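Local structure of hypothetical membrane protein (Corynebacterium glutamicum, 6JSB) at residues Asp13-Asn21 / Tyr177-Ile186; Asp93-Pro104 / Leu116-Thr127. The protein binds heme and, as part of the corynebacterial heme uptake machinery, probably passes it on between partner proteins through this HtaA-type domain. All blocks are in the same frame, centred on the assembly; numbering follows the deposited sequence. Where two conformers were deposited one is given.

Overall arrangement
Interactions 1 and 2 illustrate how one ligand site can be assembled from a strand hairpin and from a loop and helix start, all attached to one curled antiparallel sheet. Interaction 2 is a hairpin contact between neighbouring strands, built on regular backbone pairing and floored by apolar side chains, with waters along its polar face. Interaction 1 instead joins parts distant in sequence, 13-21 and 177-186, largely through loops, and relies on a few directed polar bonds. Both are partly buried and both reach the heme, the first at a propionate and the neighbouring methyl, the second at the porphyrin and its vinyl and methyl edge. They touch where Phe-20 packs on Leu-99 and Val-16 on Phe-101.

Interaction 1: Asp13-Asn21 / Tyr177-Ile186; sequences DWSVRESFN and YPEGEALAPI. With HEM (protoporphyrin IX containing Fe), chain C.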
loop_
_atom_site.group_PDB
_atom_site.type_symbol
_atom_site.label_atom_id
_atom_site.label_comp_id
_atom_site.label_asym_id
_atom_site.label_seq_id
_atom_site.Cartn_x
_atom_site.Cartn_y
_atom_site.Cartn_z
ATOM N N ASP A 13 -0.659 8.112 -6.181
ATOM C CA ASP A 13 -1.989 8.082 -5.578
ATOM C C ASP A 13 -2.452 6.639 -5.577
ATOM O O ASP A 13 -2.704 6.093 -6.648
ATOM C CB ASP A 13 -2.994 8.924 -6.385
ATOM C CG ASP A 13 -2.898 10.452 -6.117
ATOM O OD1 ASP A 13 -1.899 11.094 -6.529
ATOM O OD2 ASP A 13 -3.871 11.022 -5.554
ATOM N N TRP A 14 -2.642 6.046 -4.385
ATOM C CA TRP A 14 -3.066 4.625 -4.310
ATOM C C TRP A 14 -3.871 4.450 -3.034
ATOM O O TRP A 14 -3.277 4.472 -1.943
ATOM C CB TRP A 14 -1.859 3.696 -4.312
ATOM C CG TRP A 14 -2.251 2.252 -4.306
ATOM C CD1 TRP A 14 -3.213 1.646 -5.095
ATOM C CD2 TRP A 14 -1.726 1.255 -3.449
ATOM N NE1 TRP A 14 -3.276 0.280 -4.760
ATOM C CE2 TRP A 14 -2.425 0.045 -3.716
ATOM C CE3 TRP A 14 -0.763 1.284 -2.411
ATOM C CZ2 TRP A 14 -2.148 -1.152 -3.063
ATOM C CZ3 TRP A 14 -0.494 0.039 -1.720
ATOM C CH2 TRP A 14 -1.190 -1.126 -2.062
ATOM N N SER A 15 -5.196 4.213 -3.165
ATOM C CA SER A 15 -6.057 4.092 -1.974
ATOM C C SER A 15 -6.051 2.692 -1.364
ATOM O O SER A 15 -6.760 2.461 -0.399
ATOM C CB SER A 15 -7.522 4.423 -2.327
ATOM O OG SER A 15 -7.564 5.719 -2.894
ATOM N N VAL A 16 -5.278 1.764 -1.920
ATOM C CA VAL A 16 -5.148 0.359 -1.528
ATOM C C VAL A 16 -6.392 -0.408 -1.976
ATOM O O VAL A 16 -6.320 -1.263 -2.875
ATOM C CB VAL A 16 -4.861 0.201 0.003
ATOM C CG1 VAL A 16 -4.652 -1.278 0.337
ATOM C CG2 VAL A 16 -3.552 0.958 0.351
ATOM N N ARG A 17 -7.551 -0.112 -1.373
ATOM C CA ARG A 17 -8.832 -0.596 -1.853
ATOM C C ARG A 17 -9.961 0.166 -1.130
ATOM O O ARG A 17 -10.028 0.094 0.103
ATOM C CB ARG A 17 -8.933 -2.104 -1.607
ATOM C CG ARG A 17 -10.234 -2.735 -1.949
ATOM C CD ARG A 17 -10.499 -3.075 -3.447
ATOM N NE ARG A 17 -11.897 -3.531 -3.396
ATOM C CZ ARG A 17 -12.338 -4.739 -3.693
ATOM N NH1 ARG A 17 -11.493 -5.616 -4.263
ATOM N NH2 ARG A 17 -13.636 -5.026 -3.495
ATOM N N GLU A 18 -10.828 0.902 -1.867
ATOM C CA GLU A 18 -11.821 1.736 -1.158
ATOM C C GLU A 18 -12.715 0.905 -0.267
ATOM O O GLU A 18 -13.044 1.329 0.862
ATOM C CB GLU A 18 -12.684 2.527 -2.132
ATOM C CG GLU A 18 -11.885 3.560 -2.880
ATOM C CD GLU A 18 -12.697 4.177 -4.003
ATOM O OE1 GLU A 18 -12.323 5.275 -4.417
ATOM O OE2 GLU A 18 -13.637 3.556 -4.510
ATOM N N SER A 19 -13.158 -0.272 -0.756
ATOM C CA SER A 19 -14.115 -1.031 0.051
ATOM C C SER A 19 -13.427 -1.602 1.289
ATOM O O SER A 19 -14.099 -1.867 2.282
ATOM C CB SER A 19 -14.785 -2.132 -0.811
ATOM O OG SER A 19 -13.831 -3.116 -1.299
ATOM N N PHE A 20 -12.084 -1.721 1.259
ATOM C CA PHE A 20 -11.372 -2.220 2.439
ATOM C C PHE A 20 -11.336 -1.112 3.490
ATOM O O PHE A 20 -11.623 -1.336 4.675
ATOM C CB PHE A 20 -9.938 -2.648 2.078
ATOM C CG PHE A 20 -9.192 -3.125 3.300
ATOM C CD1 PHE A 20 -9.580 -4.323 3.928
ATOM C CD2 PHE A 20 -8.158 -2.376 3.798
ATOM C CE1 PHE A 20 -8.915 -4.750 5.093
ATOM C CE2 PHE A 20 -7.455 -2.799 4.949
ATOM C CZ PHE A 20 -7.858 -3.986 5.596
ATOM N N ASN A 21 -11.026 0.119 3.056
ATOM C CA ASN A 21 -11.046 1.233 4.019
ATOM C C ASN A 21 -12.439 1.463 4.571
ATOM O O ASN A 21 -12.611 1.748 5.768
ATOM C CB ASN A 21 -10.560 2.536 3.360
ATOM C CG ASN A 21 -9.089 2.421 2.879
ATOM O OD1 ASN A 21 -8.247 1.835 3.555
ATOM N ND2 ASN A 21 -8.790 3.050 1.738
ATOM N N TYR A 177 -9.907 -11.874 -0.062
ATOM C CA TYR A 177 -9.963 -11.646 -1.510
ATOM C C TYR A 177 -9.377 -12.867 -2.240
ATOM O O TYR A 177 -8.374 -13.402 -1.792
ATOM C CB TYR A 177 -9.116 -10.448 -1.906
ATOM C CG TYR A 177 -9.577 -9.117 -1.348
ATOM C CD1 TYR A 177 -10.931 -8.752 -1.373
ATOM C CD2 TYR A 177 -8.666 -8.259 -0.873
ATOM C CE1 TYR A 177 -11.334 -7.497 -0.874
ATOM C CE2 TYR A 177 -9.032 -7.002 -0.358
ATOM C CZ TYR A 177 -10.353 -6.640 -0.366
ATOM O OH TYR A 177 -10.710 -5.402 0.157
ATOM N N PRO A 178 -9.909 -13.251 -3.393
ATOM C CA PRO A 178 -9.246 -14.269 -4.215
ATOM C C PRO A 178 -8.038 -13.721 -4.941
ATOM O O PRO A 178 -7.929 -12.533 -5.211
ATOM C CB PRO A 178 -10.317 -14.663 -5.207
ATOM C CG PRO A 178 -11.057 -13.347 -5.421
ATOM C CD PRO A 178 -11.116 -12.731 -4.054
ATOM N N GLU A 179 -7.142 -14.669 -5.353
ATOM C CA GLU A 179 -6.086 -14.256 -6.261
ATOM C C GLU A 179 -6.697 -13.617 -7.513
ATOM O O GLU A 179 -7.715 -14.084 -8.042
ATOM C CB GLU A 179 -5.254 -15.506 -6.621
ATOM C CG GLU A 179 -4.094 -15.236 -7.458
ATOM C CD GLU A 179 -3.358 -16.563 -7.718
ATOM O OE1 GLU A 179 -3.507 -17.506 -6.903
ATOM O OE2 GLU A 179 -2.659 -16.627 -8.726
ATOM N N GLY A 180 -6.073 -12.552 -7.983
ATOM C CA GLY A 180 -6.573 -11.802 -9.132
ATOM C C GLY A 180 -7.580 -10.708 -8.768
ATOM O O GLY A 180 -7.994 -9.964 -9.663
ATOM N N GLU A 181 -7.942 -10.573 -7.494
ATOM C CA GLU A 181 -8.933 -9.542 -7.122
ATOM C C GLU A 181 -8.411 -8.149 -7.456
ATOM O O GLU A 181 -7.267 -7.793 -7.137
ATOM C CB GLU A 181 -9.183 -9.650 -5.621
ATOM C CG GLU A 181 -10.221 -8.569 -5.125
ATOM C CD GLU A 181 -11.674 -8.983 -5.366
ATOM O OE1 GLU A 181 -11.960 -10.122 -5.866
ATOM O OE2 GLU A 181 -12.575 -8.127 -5.077
ATOM N N ALA A 182 -9.284 -7.301 -8.040
ATOM C CA ALA A 182 -8.829 -5.955 -8.344
ATOM C C ALA A 182 -8.601 -5.183 -7.055
ATOM O O ALA A 182 -9.371 -5.306 -6.107
ATOM C CB ALA A 182 -9.897 -5.270 -9.197
ATOM N N LEU A 183 -7.526 -4.422 -7.002
ATOM C CA LEU A 183 -7.322 -3.493 -5.887
ATOM C C LEU A 183 -7.514 -2.071 -6.425
ATOM O O LEU A 183 -7.953 -1.842 -7.569
ATOM C CB LEU A 183 -5.942 -3.671 -5.265
ATOM C CG LEU A 183 -5.701 -5.106 -4.725
ATOM C CD1 LEU A 183 -4.283 -5.110 -4.179
ATOM C CD2 LEU A 183 -6.733 -5.507 -3.636
ATOM N N ALA A 184 -7.225 -1.101 -5.574
ATOM C CA ALA A 184 -7.369 0.278 -6.058
ATOM C C ALA A 184 -6.357 0.558 -7.169
ATOM O O ALA A 184 -5.239 0.069 -7.142
ATOM C CB ALA A 184 -7.090 1.284 -4.909
ATOM N N PRO A 185 -6.702 1.389 -8.135
ATOM C CA PRO A 185 -5.726 1.739 -9.181
ATOM C C PRO A 185 -4.638 2.636 -8.601
ATOM O O PRO A 185 -4.844 3.321 -7.584
ATOM C CB PRO A 185 -6.575 2.508 -10.197
ATOM C CG PRO A 185 -7.612 3.137 -9.331
ATOM C CD PRO A 185 -7.963 2.079 -8.324
ATOM N N ILE A 186 -3.442 2.618 -9.232
ATOM C CA ILE A 186 -2.316 3.435 -8.755
ATOM C C ILE A 186 -2.000 4.478 -9.830
ATOM O O ILE A 186 -1.918 4.150 -11.011
ATOM C CB ILE A 186 -1.083 2.575 -8.390
ATOM C CG1 ILE A 186 0.108 3.439 -7.950
ATOM C CG2 ILE A 186 -0.607 1.633 -9.585
ATOM C CD1 ILE A 186 1.067 2.650 -6.967
HETATM C CHA HEM C . -14.417 -8.435 5.174
HETATM C CHB HEM C . -15.402 -9.881 9.694
HETATM C CHC HEM C . -10.613 -10.538 10.425
HETATM C CHD HEM C . -9.625 -8.754 5.972
HETATM C C1A HEM C . -15.077 -8.850 6.314
HETATM C C2A HEM C . -16.518 -8.998 6.391
HETATM C C3A HEM C . -16.832 -9.390 7.649
HETATM C C4A HEM C . -15.567 -9.503 8.375
HETATM C CMA HEM C . -18.247 -9.677 8.237
HETATM C CAA HEM C . -17.473 -8.747 5.205
HETATM C CBA HEM C . -18.005 -7.322 5.265
HETATM C CGA HEM C . -18.647 -6.973 3.941
HETATM O O1A HEM C . -19.249 -5.867 3.852
HETATM O O2A HEM C . -18.531 -7.803 2.983
HETATM C C1B HEM C . -14.199 -10.172 10.276
HETATM C C2B HEM C . -14.024 -10.653 11.647
HETATM C C3B HEM C . -12.709 -10.844 11.854
HETATM C C4B HEM C . -11.984 -10.463 10.635
HETATM C CMB HEM C . -15.230 -10.916 12.593
HETATM C CAB HEM C . -11.966 -11.344 13.129
HETATM C CBB HEM C . -12.526 -11.272 14.340
HETATM C C1C HEM C . -9.914 -10.105 9.294
HETATM C C2C HEM C . -8.479 -10.102 9.140
HETATM C C3C HEM C . -8.184 -9.567 7.932
HETATM C C4C HEM C . -9.445 -9.279 7.254
HETATM C CMC HEM C . -7.457 -10.509 10.234
HETATM C CAC HEM C . -6.757 -9.354 7.458
HETATM C CBC HEM C . -6.505 -8.331 6.654
HETATM C C1D HEM C . -10.852 -8.533 5.383
HETATM C C2D HEM C . -11.034 -8.053 4.032
HETATM C C3D HEM C . -12.357 -7.954 3.781
HETATM C C4D HEM C . -13.063 -8.350 4.988
HETATM C CMD HEM C . -9.857 -7.790 3.068
HETATM C CAD HEM C . -13.002 -7.476 2.444
HETATM C CBD HEM C . -13.321 -5.969 2.627
HETATM C CGD HEM C . -13.914 -5.471 1.310
HETATM O O1D HEM C . -15.110 -5.835 1.044
HETATM O O2D HEM C . -13.160 -4.749 0.568
HETATM N NA HEM C . -14.490 -9.188 7.551
HETATM N NB HEM C . -12.943 -10.034 9.724
HETATM N NC HEM C . -10.471 -9.615 8.108
HETATM N ND HEM C . -12.101 -8.673 5.922
HETATM FE FE HEM C . -12.394 -9.156 7.929
HETATM O O HOH W 1 -6.438 4.544 -5.757
#
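Arg-17 reaches across to Glu-181 and Ala-182 with a single nitrogen, NH1. One N-H runs almost straight (172°) to Glu-181 OE2, 2.9 Å from NH1, in the guanidinium plane and on the anti lone pair of the carboxylate oxygen, so that the two flat groups are nearly coplanar in this salt bridge. The other bond, from Arg-17 NH1 to Ala-182 O at 2.8 Å, is more bent. A CG anti to the backbone N (chi1 175°) and a bend at chi2 carry the guanidinium alongside Tyr-177, whose CE1 lies over one of its faces. NE and NH2 add weak bonds to Ser-19 OG. This serine and Tyr-177 form the polar end of the heme pocket: Ser-19 OG and Tyr-177 OH each donate to propionate oxygen O2D, both at 2.6 Å. The nearby guanidinium would be expected to favour the charged propionate. Arg-17 also occupies the N-cap position of helix 18-24, its carbonyl accepting from Phe-20 N and Asn-21 N. Farther from the heme, Ala-184 N donates to Val-16 O at 2.9 Å. Ala-184 O takes a weak bond from Trp-14 NE1, 3.1 Å away at the indole edge, and a hydrogen bond from Thr-163 OG1. A water bridges Ser-15 N and Pro-185 O.

Interaction 2: Asp93-Pro104 / Leu116-Thr127; sequences DNFILDLDFSNP and LVDFKSREFVDT. With HEM (protoporphyrin IX containing Fe), chain C.
Phe-95 O receives the NE of Arg-122 at 2.9 Å in a weak, bent bond at the guanidinium edge. A water accepts from Phe-95 N and Arg-122 NH2 and donates to Asp-98 OD2, while Arg-122 NH1 is bonded to Ala-131 O. Ile-96 lays CD1 3.5 Å from Thr-127 O, and both residues border a heme vinyl group; Leu-97 places CD1 3.6 Å from heme C4C. Ile-96 and Leu-97 face Gly-79 in a classic beta bulge against strand 68-81; from Asp-98 to Ser-102 the chain then pairs antiparallel with strand 112-122, forming a beta hairpin. Asp-98 O accepts from Arg-122 N, whereas its carboxylate bonds to His-76. Leu-99 CD1 rests on Ser-121 CB at 3.6 Å across a non-hydrogen-bonded pair. Asp-100 and Lys-120 exchange two backbone bonds, and the aspartate side chain turns to a salt bridge with Arg-43. With CG anti to the carbonyl carbon (chi1 -73°), Phe-101 brings its ring edge to Phe-119 CB, 3.8 Å from CD1, on the Leu-99 face, with Val-117 CG2 also near. Ser-102 and Asp-118 repeat the doubly bonded pairing, and a water joins Asp-100 OD2, Ser-102 OG and Asp-118 O. Asn-103 ND2 gives a nearly straight bond (169°) to Asp-118 OD2 at 3.2 Å, the amide and carboxylate planes 75° apart, while Asp-118 OD1 accepts from Gln-138 N. Pro-104 CB packs on Val-117 CG1, 3.8 Å away.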
loop_
_atom_site.group_PDB
_atom_site.type_symbol
_atom_site.label_atom_id
_atom_site.label_comp_id
_atom_site.label_asym_id
_atom_site.label_seq_id
_atom_site.Cartn_x
_atom_site.Cartn_y
_atom_site.Cartn_z
ATOM N N ASP A 93 -1.955 -4.452 21.371
ATOM C CA ASP A 93 -1.456 -5.810 21.136
ATOM C C ASP A 93 -2.568 -6.803 20.819
ATOM O O ASP A 93 -2.299 -8.020 20.736
ATOM C CB ASP A 93 -0.717 -6.281 22.383
ATOM C CG ASP A 93 0.523 -5.459 22.678
ATOM O OD1 ASP A 93 1.093 -4.911 21.739
ATOM O OD2 ASP A 93 0.938 -5.411 23.857
ATOM N N ASN A 94 -3.823 -6.341 20.696
ATOM C CA ASN A 94 -4.922 -7.296 20.607
ATOM C C ASN A 94 -5.850 -7.065 19.419
ATOM O O ASN A 94 -6.979 -7.579 19.426
ATOM C CB ASN A 94 -5.714 -7.309 21.925
ATOM C CG ASN A 94 -4.994 -8.132 22.992
ATOM O OD1 ASN A 94 -5.071 -9.344 22.958
ATOM N ND2 ASN A 94 -4.239 -7.489 23.878
ATOM N N PHE A 95 -5.413 -6.344 18.371
ATOM C CA PHE A 95 -6.234 -6.201 17.174
ATOM C C PHE A 95 -6.115 -7.477 16.329
ATOM O O PHE A 95 -5.019 -7.848 15.887
ATOM C CB PHE A 95 -5.782 -4.989 16.366
ATOM C CG PHE A 95 -6.196 -3.683 16.971
ATOM C CD1 PHE A 95 -7.507 -3.294 16.903
ATOM C CD2 PHE A 95 -5.254 -2.855 17.592
ATOM C CE1 PHE A 95 -7.885 -2.035 17.423
ATOM C CE2 PHE A 95 -5.626 -1.607 18.145
ATOM C CZ PHE A 95 -6.957 -1.215 18.052
ATOM N N ILE A 96 -7.228 -8.169 16.130
ATOM C CA ILE A 96 -7.150 -9.377 15.281
ATOM C C ILE A 96 -6.753 -9.035 13.857
ATOM O O ILE A 96 -6.023 -9.804 13.200
ATOM C CB ILE A 96 -8.481 -10.138 15.340
ATOM C CG1 ILE A 96 -8.601 -10.720 16.774
ATOM C CG2 ILE A 96 -8.460 -11.248 14.297
ATOM C CD1 ILE A 96 -10.007 -11.307 17.093
ATOM N N LEU A 97 -7.256 -7.918 13.323
ATOM C CA LEU A 97 -6.850 -7.410 12.029
ATOM C C LEU A 97 -5.806 -6.334 12.319
ATOM O O LEU A 97 -6.086 -5.318 12.993
ATOM C CB LEU A 97 -8.050 -6.868 11.236
ATOM C CG LEU A 97 -7.752 -6.477 9.789
ATOM C CD1 LEU A 97 -9.129 -6.281 9.153
ATOM C CD2 LEU A 97 -6.918 -5.168 9.710
ATOM N N ASP A 98 -4.568 -6.574 11.885
ATOM C CA ASP A 98 -3.505 -5.607 12.174
ATOM C C ASP A 98 -2.540 -5.681 10.997
ATOM O O ASP A 98 -1.779 -6.647 10.870
ATOM C CB ASP A 98 -2.824 -5.943 13.512
ATOM C CG ASP A 98 -1.874 -4.858 13.990
ATOM O OD1 ASP A 98 -1.206 -4.213 13.151
ATOM O OD2 ASP A 98 -1.729 -4.671 15.247
ATOM N N LEU A 99 -2.643 -4.695 10.123
ATOM C CA LEU A 99 -2.035 -4.724 8.783
ATOM C C LEU A 99 -1.215 -3.453 8.558
ATOM O O LEU A 99 -1.679 -2.346 8.851
ATOM C CB LEU A 99 -3.161 -4.774 7.724
ATOM C CG LEU A 99 -2.718 -4.548 6.271
ATOM C CD1 LEU A 99 -1.825 -5.673 5.719
ATOM C CD2 LEU A 99 -3.987 -4.462 5.388
ATOM N N ASP A 100 -0.006 -3.593 8.038
ATOM C CA ASP A 100 0.833 -2.429 7.793
ATOM C C ASP A 100 1.485 -2.597 6.435
ATOM O O ASP A 100 2.036 -3.675 6.158
ATOM C CB ASP A 100 1.907 -2.317 8.856
ATOM C CG ASP A 100 2.612 -1.000 8.806
ATOM O OD1 ASP A 100 2.265 -0.074 9.600
ATOM O OD2 ASP A 100 3.557 -0.862 7.998
ATOM N N PHE A 101 1.375 -1.587 5.560
ATOM C CA PHE A 101 2.079 -1.557 4.280
ATOM C C PHE A 101 3.055 -0.394 4.305
ATOM O O PHE A 101 2.659 0.719 4.639
ATOM C CB PHE A 101 1.117 -1.334 3.100
ATOM C CG PHE A 101 0.253 -2.521 2.731
ATOM C CD1 PHE A 101 0.713 -3.805 2.862
ATOM C CD2 PHE A 101 -0.949 -2.352 2.092
ATOM C CE1 PHE A 101 -0.065 -4.913 2.411
ATOM C CE2 PHE A 101 -1.750 -3.467 1.693
ATOM C CZ PHE A 101 -1.296 -4.737 1.862
ATOM N N SER A 102 4.295 -0.617 3.844
ATOM C CA SER A 102 5.206 0.528 3.840
ATOM C C SER A 102 6.195 0.386 2.688
ATOM O O SER A 102 6.363 -0.692 2.115
ATOM C CB SER A 102 5.913 0.698 5.176
ATOM O OG SER A 102 6.734 -0.417 5.458
ATOM N N ASN A 103 6.825 1.512 2.321
ATOM C CA ASN A 103 7.812 1.554 1.247
ATOM C C ASN A 103 7.433 0.813 -0.047
ATOM O O ASN A 103 8.180 -0.034 -0.517
ATOM C CB ASN A 103 9.143 1.003 1.758
ATOM C CG ASN A 103 9.639 1.760 2.923
ATOM O OD1 ASN A 103 9.719 3.001 2.878
ATOM N ND2 ASN A 103 9.921 1.047 4.012
ATOM N N PRO A 104 6.307 1.140 -0.645
ATOM C CA PRO A 104 5.958 0.458 -1.899
ATOM C C PRO A 104 6.934 0.793 -3.011
ATOM O O PRO A 104 7.508 1.885 -3.069
ATOM C CB PRO A 104 4.565 0.960 -2.245
ATOM C CG PRO A 104 4.213 2.090 -1.235
ATOM C CD PRO A 104 5.335 2.199 -0.238
ATOM N N LEU A 116 5.467 -3.879 -5.263
ATOM C CA LEU A 116 6.147 -4.499 -4.135
ATOM C C LEU A 116 5.862 -3.697 -2.882
ATOM O O LEU A 116 5.762 -2.473 -2.937
ATOM C CB LEU A 116 7.658 -4.527 -4.339
ATOM C CG LEU A 116 8.117 -5.089 -5.689
ATOM C CD1 LEU A 116 9.664 -5.155 -5.737
ATOM C CD2 LEU A 116 7.568 -6.428 -5.852
ATOM N N VAL A 117 5.741 -4.368 -1.731
ATOM C CA VAL A 117 5.500 -3.618 -0.494
ATOM C C VAL A 117 6.162 -4.357 0.651
ATOM O O VAL A 117 6.276 -5.566 0.651
ATOM C CB VAL A 117 4.000 -3.418 -0.128
ATOM C CG1 VAL A 117 3.301 -2.486 -1.109
ATOM C CG2 VAL A 117 3.255 -4.737 0.053
ATOM N N ASP A 118 6.596 -3.588 1.656
ATOM C CA ASP A 118 6.948 -4.179 2.942
ATOM C C ASP A 118 5.660 -4.352 3.741
ATOM O O ASP A 118 4.879 -3.387 3.887
ATOM C CB ASP A 118 7.879 -3.279 3.749
ATOM C CG ASP A 118 9.213 -3.034 3.107
ATOM O OD1 ASP A 118 9.584 -3.729 2.133
ATOM O OD2 ASP A 118 9.907 -2.112 3.604
ATOM N N PHE A 119 5.392 -5.568 4.218
ATOM C CA PHE A 119 4.097 -5.778 4.908
ATOM C C PHE A 119 4.304 -6.500 6.219
ATOM O O PHE A 119 5.291 -7.214 6.428
ATOM C CB PHE A 119 3.032 -6.572 4.090
ATOM C CG PHE A 119 3.335 -8.045 3.942
ATOM C CD1 PHE A 119 2.889 -8.963 4.888
ATOM C CD2 PHE A 119 4.037 -8.481 2.863
ATOM C CE1 PHE A 119 3.188 -10.332 4.800
ATOM C CE2 PHE A 119 4.317 -9.863 2.727
ATOM C CZ PHE A 119 3.908 -10.773 3.699
ATOM N N LYS A 120 3.370 -6.211 7.138
ATOM C CA LYS A 120 3.309 -6.926 8.402
ATOM C C LYS A 120 1.815 -7.064 8.670
ATOM O O LYS A 120 1.106 -6.043 8.801
ATOM C CB LYS A 120 4.045 -6.109 9.501
ATOM C CG LYS A 120 4.012 -6.711 10.897
ATOM C CD LYS A 120 4.578 -5.643 11.904
ATOM C CE LYS A 120 4.650 -6.146 13.378
ATOM N NZ LYS A 120 4.613 -4.970 14.295
ATOM N N SER A 121 1.301 -8.292 8.672
ATOM C CA SER A 121 -0.150 -8.486 8.772
ATOM C C SER A 121 -0.448 -9.727 9.604
ATOM O O SER A 121 0.080 -10.800 9.310
ATOM C CB SER A 121 -0.731 -8.663 7.363
ATOM O OG SER A 121 -2.152 -8.823 7.439
ATOM N N ARG A 122 -1.323 -9.627 10.613
ATOM C CA ARG A 122 -1.700 -10.863 11.294
ATOM C C ARG A 122 -2.443 -11.800 10.342
ATOM O O ARG A 122 -3.371 -11.388 9.625
ATOM C CB ARG A 122 -2.604 -10.573 12.491
ATOM C CG ARG A 122 -1.934 -9.728 13.554
ATOM C CD ARG A 122 -2.812 -9.734 14.817
ATOM N NE ARG A 122 -2.317 -8.824 15.845
ATOM C CZ ARG A 122 -1.277 -9.052 16.660
ATOM N NH1 ARG A 122 -0.539 -10.198 16.574
ATOM N NH2 ARG A 122 -0.979 -8.141 17.607
ATOM N N GLU A 123 -2.061 -13.080 10.394
ATOM C CA GLU A 123 -2.791 -14.129 9.680
ATOM C C GLU A 123 -4.236 -14.194 10.151
ATOM O O GLU A 123 -4.518 -14.013 11.339
ATOM C CB GLU A 123 -2.074 -15.462 9.969
ATOM C CG GLU A 123 -2.629 -16.650 9.157
ATOM C CD GLU A 123 -1.933 -17.956 9.524
ATOM O OE1 GLU A 123 -2.407 -19.021 9.083
ATOM O OE2 GLU A 123 -0.933 -17.909 10.254
ATOM N N PHE A 124 -5.176 -14.407 9.221
ATOM C CA PHE A 124 -6.541 -14.728 9.644
ATOM C C PHE A 124 -6.607 -16.202 9.994
ATOM O O PHE A 124 -6.401 -17.057 9.132
ATOM C CB PHE A 124 -7.585 -14.396 8.577
ATOM C CG PHE A 124 -8.983 -14.749 9.027
ATOM C CD1 PHE A 124 -9.676 -13.912 9.889
ATOM C CD2 PHE A 124 -9.554 -15.964 8.713
ATOM C CE1 PHE A 124 -10.929 -14.238 10.382
ATOM C CE2 PHE A 124 -10.820 -16.315 9.217
ATOM C CZ PHE A 124 -11.521 -15.432 10.034
ATOM N N VAL A 125 -6.881 -16.500 11.263
ATOM C CA VAL A 125 -7.034 -17.886 11.707
ATOM C C VAL A 125 -8.520 -18.132 11.967
ATOM O O VAL A 125 -9.135 -19.013 11.346
ATOM C CB VAL A 125 -6.168 -18.165 12.951
ATOM C CG1 VAL A 125 -6.437 -19.575 13.505
ATOM C CG2 VAL A 125 -4.712 -18.054 12.564
ATOM N N ASP A 126 -9.114 -17.367 12.881
ATOM C CA ASP A 126 -10.548 -17.391 13.126
ATOM C C ASP A 126 -10.880 -16.116 13.878
ATOM O O ASP A 126 -10.004 -15.283 14.136
ATOM C CB ASP A 126 -11.002 -18.647 13.885
ATOM C CG ASP A 126 -10.347 -18.793 15.246
ATOM O OD1 ASP A 126 -10.118 -17.791 15.957
ATOM O OD2 ASP A 126 -10.124 -19.957 15.669
ATOM N N THR A 127 -12.148 -15.952 14.215
ATOM C CA THR A 127 -12.585 -14.670 14.742
ATOM C C THR A 127 -12.303 -14.500 16.218
ATOM O O THR A 127 -12.717 -13.467 16.782
ATOM C CB THR A 127 -14.072 -14.470 14.498
ATOM O OG1 THR A 127 -14.785 -15.463 15.244
ATOM C CG2 THR A 127 -14.371 -14.604 13.003
HETATM C CHA HEM C . -14.417 -8.435 5.174
HETATM C CHB HEM C . -15.402 -9.881 9.694
HETATM C CHC HEM C . -10.613 -10.538 10.425
HETATM C CHD HEM C . -9.625 -8.754 5.972
HETATM C C1A HEM C . -15.077 -8.850 6.314
HETATM C C2A HEM C . -16.518 -8.998 6.391
HETATM C C3A HEM C . -16.832 -9.390 7.649
HETATM C C4A HEM C . -15.567 -9.503 8.375
HETATM C CMA HEM C . -18.247 -9.677 8.237
HETATM C CAA HEM C . -17.473 -8.747 5.205
HETATM C CBA HEM C . -18.005 -7.322 5.265
HETATM C CGA HEM C . -18.647 -6.973 3.941
HETATM O O1A HEM C . -19.249 -5.867 3.852
HETATM O O2A HEM C . -18.531 -7.803 2.983
HETATM C C1B HEM C . -14.199 -10.172 10.276
HETATM C C2B HEM C . -14.024 -10.653 11.647
HETATM C C3B HEM C . -12.709 -10.844 11.854
HETATM C C4B HEM C . -11.984 -10.463 10.635
HETATM C CMB HEM C . -15.230 -10.916 12.593
HETATM C CAB HEM C . -11.966 -11.344 13.129
HETATM C CBB HEM C . -12.526 -11.272 14.340
HETATM C C1C HEM C . -9.914 -10.105 9.294
HETATM C C2C HEM C . -8.479 -10.102 9.140
HETATM C C3C HEM C . -8.184 -9.567 7.932
HETATM C C4C HEM C . -9.445 -9.279 7.254
HETATM C CMC HEM C . -7.457 -10.509 10.234
HETATM C CAC HEM C . -6.757 -9.354 7.458
HETATM C CBC HEM C . -6.505 -8.331 6.654
HETATM C C1D HEM C . -10.852 -8.533 5.383
HETATM C C2D HEM C . -11.034 -8.053 4.032
HETATM C C3D HEM C . -12.357 -7.954 3.781
HETATM C C4D HEM C . -13.063 -8.350 4.988
HETATM C CMD HEM C . -9.857 -7.790 3.068
HETATM C CAD HEM C . -13.002 -7.476 2.444
HETATM C CBD HEM C . -13.321 -5.969 2.627
HETATM C CGD HEM C . -13.914 -5.471 1.310
HETATM O O1D HEM C . -15.110 -5.835 1.044
HETATM O O2D HEM C . -13.160 -4.749 0.568
HETATM N NA HEM C . -14.490 -9.188 7.551
HETATM N NB HEM C . -12.943 -10.034 9.724
HETATM N NC HEM C . -10.471 -9.615 8.108
HETATM N ND HEM C . -12.101 -8.673 5.922
HETATM FE FE HEM C . -12.394 -9.156 7.929
HETATM O O HOH W 2 -2.531 -5.762 17.556
HETATM O O HOH W 3 -5.293 -12.570 13.540
HETATM O O HOH W 4 -4.171 -8.589 9.752
HETATM O O HOH W 5 0.740 -4.450 11.314
HETATM O O HOH W 6 5.117 -2.426 6.652
#